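Local coordinates for DUF4442 domain-containing protein (Pseudomonas aeruginosa, PDB 1YOC) that is of unknown function but has a hotdog-type fold of the PaaI thioesterase family, consistent with a role in hydrolysing acyl thioesters, at residues 107-112 against 122-127. Residues are numbered along the deposited sequence; the frame is centred on the assembly and turned at random.
Sequences AVADGS and LVVPVV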
ATOM      1  N   ALA B 107       0.309  13.571  -5.628  1.00 11.64           N
ATOM      2  CA  ALA B 107       1.059  12.521  -6.297  1.00 12.37           C
ATOM      3  C   ALA B 107       0.955  12.741  -7.786  1.00 13.23           C
ATOM      4  O   ALA B 107      -0.134  12.941  -8.316  1.00 14.00           O
ATOM      5  CB  ALA B 107       0.491  11.125  -5.894  1.00 12.20           C
ATOM      6  N   VAL B 108       2.096  12.675  -8.472  1.00 10.56           N
ATOM      7  CA  VAL B 108       2.138  12.919  -9.897  1.00 11.97           C
ATOM      8  C   VAL B 108       2.639  11.705 -10.653  1.00 11.50           C
ATOM      9  O   VAL B 108       3.691  11.144 -10.322  1.00 12.38           O
ATOM     10  CB  VAL B 108       3.083  14.127 -10.195  1.00 12.91           C
ATOM     11  CG1 VAL B 108       3.210  14.325 -11.712  1.00 15.07           C
ATOM     12  CG2 VAL B 108       2.571  15.416  -9.480  1.00 14.55           C
ATOM     13  N   ALA B 109       1.881  11.294 -11.674  1.00 10.96           N
ATOM     14  CA  ALA B 109       2.269  10.161 -12.506  1.00 11.62           C
ATOM     15  C   ALA B 109       2.492  10.755 -13.895  1.00 11.99           C
ATOM     16  O   ALA B 109       1.541  11.099 -14.613  1.00 11.16           O
ATOM     17  CB  ALA B 109       1.104   9.052 -12.522  1.00 11.68           C
ATOM     18  N   ASP B 110       3.764  10.911 -14.259  1.00 12.74           N
ATOM     19  CA  ASP B 110       4.134  11.501 -15.567  1.00 12.30           C
ATOM     20  C   ASP B 110       4.284  10.385 -16.591  1.00 12.55           C
ATOM     21  O   ASP B 110       5.269   9.646 -16.544  1.00 14.17           O
ATOM     22  CB  ASP B 110       5.475  12.236 -15.364  1.00 12.63           C
ATOM     23  CG  ASP B 110       6.046  12.829 -16.653  1.00 13.92           C
ATOM     24  OD1 ASP B 110       5.468  12.619 -17.737  1.00 11.28           O
ATOM     25  OD2 ASP B 110       7.074  13.528 -16.540  1.00 14.95           O
ATOM     26  N   GLY B 111       3.320  10.256 -17.510  1.00 11.90           N
ATOM     27  CA  GLY B 111       3.365   9.197 -18.514  1.00 10.93           C
ATOM     28  C   GLY B 111       3.849   9.685 -19.876  1.00 12.54           C
ATOM     29  O   GLY B 111       3.653   8.994 -20.868  1.00 14.38           O
ATOM     30  N   SER B 112       4.477  10.866 -19.922  1.00 12.51           N
ATOM     31  CA  SER B 112       4.930  11.420 -21.198  1.00 12.50           C
ATOM     32  C   SER B 112       6.001  10.615 -21.942  1.00 13.36           C
ATOM     33  O   SER B 112       6.118  10.760 -23.160  1.00 12.95           O
ATOM     34  CB  SER B 112       5.430  12.883 -21.023  1.00 12.44           C
ATOM     35  OG  SER B 112       6.629  12.922 -20.278  1.00 11.32           O
ATOM     36  N   LEU B 122       4.872  -2.107 -18.888  1.00 13.87           N
ATOM     37  CA  LEU B 122       5.103  -0.656 -18.964  1.00 13.95           C
ATOM     38  C   LEU B 122       5.332  -0.268 -17.502  1.00 13.79           C
ATOM     39  O   LEU B 122       4.548  -0.667 -16.616  1.00 13.93           O
ATOM     40  CB  LEU B 122       3.869   0.093 -19.500  1.00 14.65           C
ATOM     41  CG  LEU B 122       3.281  -0.381 -20.839  1.00 19.86           C
ATOM     42  CD1 LEU B 122       2.157   0.621 -21.303  1.00 18.59           C
ATOM     43  CD2 LEU B 122       4.387  -0.470 -21.876  1.00 19.63           C
ATOM     44  N   VAL B 123       6.389   0.497 -17.244  1.00 13.24           N
ATOM     45  CA  VAL B 123       6.717   0.902 -15.877  1.00 13.18           C
ATOM     46  C   VAL B 123       6.299   2.352 -15.675  1.00 10.77           C
ATOM     47  O   VAL B 123       6.873   3.275 -16.240  1.00 10.00           O
ATOM     48  CB  VAL B 123       8.248   0.694 -15.602  1.00 13.84           C
ATOM     49  CG1 VAL B 123       8.571   0.973 -14.131  1.00 12.25           C
ATOM     50  CG2 VAL B 123       8.651  -0.741 -16.010  1.00 16.65           C
ATOM     51  N   VAL B 124       5.267   2.543 -14.861  1.00 11.03           N
ATOM     52  CA  VAL B 124       4.737   3.878 -14.613  1.00 10.62           C
ATOM     53  C   VAL B 124       5.353   4.532 -13.368  1.00  9.39           C
ATOM     54  O   VAL B 124       5.297   3.991 -12.252  1.00  9.46           O
ATOM     55  CB  VAL B 124       3.233   3.803 -14.419  1.00 12.13           C
ATOM     56  CG1 VAL B 124       2.679   5.202 -14.201  1.00 13.09           C
ATOM     57  CG2 VAL B 124       2.601   3.084 -15.617  1.00 12.28           C
ATOM     58  N   PRO B 125       5.939   5.726 -13.532  1.00  9.05           N
ATOM     59  CA  PRO B 125       6.551   6.415 -12.389  1.00  9.71           C
ATOM     60  C   PRO B 125       5.574   7.328 -11.653  1.00 11.44           C
ATOM     61  O   PRO B 125       4.656   7.915 -12.248  1.00 10.62           O
ATOM     62  CB  PRO B 125       7.675   7.244 -13.047  1.00  9.50           C
ATOM     63  CG  PRO B 125       6.991   7.706 -14.329  1.00  8.14           C
ATOM     64  CD  PRO B 125       6.235   6.410 -14.804  1.00  8.15           C
ATOM     65  N   VAL B 126       5.781   7.445 -10.351  1.00 11.17           N
ATOM     66  CA  VAL B 126       4.961   8.336  -9.539  1.00 11.24           C
ATOM     67  C   VAL B 126       5.872   8.987  -8.494  1.00 11.63           C
ATOM     68  O   VAL B 126       6.739   8.327  -7.903  1.00 11.13           O
ATOM     69  CB  VAL B 126       3.853   7.577  -8.739  1.00 11.56           C
ATOM     70  CG1 VAL B 126       3.031   8.577  -7.928  1.00 10.31           C
ATOM     71  CG2 VAL B 126       2.902   6.793  -9.704  1.00 13.24           C
ATOM     72  N   VAL B 127       5.694  10.283  -8.280  1.00  9.57           N
ATOM     73  CA  VAL B 127       6.420  10.953  -7.208  1.00 11.42           C
ATOM     74  C   VAL B 127       5.358  11.643  -6.339  1.00 10.05           C
ATOM     75  O   VAL B 127       4.419  12.248  -6.860  1.00 11.76           O
ATOM     76  CB  VAL B 127       7.432  11.981  -7.749  1.00 10.99           C
ATOM     77  CG1 VAL B 127       8.162  12.665  -6.585  1.00 12.55           C
ATOM     78  CG2 VAL B 127       8.481  11.235  -8.610  1.00 11.84           C
TER
HETATM   79  O   HOH W   1       5.860  10.736 -12.315  1.00 12.59           O
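With CG1 anti to the backbone N (chi1 -179°), V126 divides its two methyls between A107 and A109 on the same face of the sheet: CG1 reaches A107 CB at 4.1 Å, and CG2, beside its own backbone N, meets A109 CB at 4.0 Å. The small methyls of A107 and A109 suit this buried face, where A109 also meets helix 63-81, while the branched valine suits an extended backbone and touches both alanine methyls. The strands run antiparallel, and V108 and V127 form a hydrogen-bonded pair. V108 N donates to V127 O at 2.9 Å, nearly straight, and V127 N returns a bond to V108 O at 3.0 Å, lying in the carbonyl plane. A CA-H...O contact from V126 CA to V108 O, 3.2 Å long, adds a further weak hold on that carbonyl.

Beyond this pair the regular ladder gives way to water. Lacking an N-H, P125 cannot donate to D110 O, and its ring CG sits 3.4 Å from that oxygen instead. One water takes up D110 N at 2.9 Å and links it to V108 O and, weakly, to P125 O, bridging the strands. A109 CA also approaches P125 O in a CA-H...O contact. D110 OD1, met nearly along its C-O axis, accepts from S112 N at 3.0 Å, an Asx turn leading into the connection between the two strands; aspartate suits the place because its short carboxylate reaches the N-H two residues on.

In the hotdog sheet, strand 105-110 lies between 43-48 and 120-130, and 120-130 continues the order to 133-146. A109 and V124 face the long central helix 63-81, touching M77 together with A73 and A74 respectively, whereas V108 lies on the other face of the sheet beside Y43 and E45 of strand 43-48.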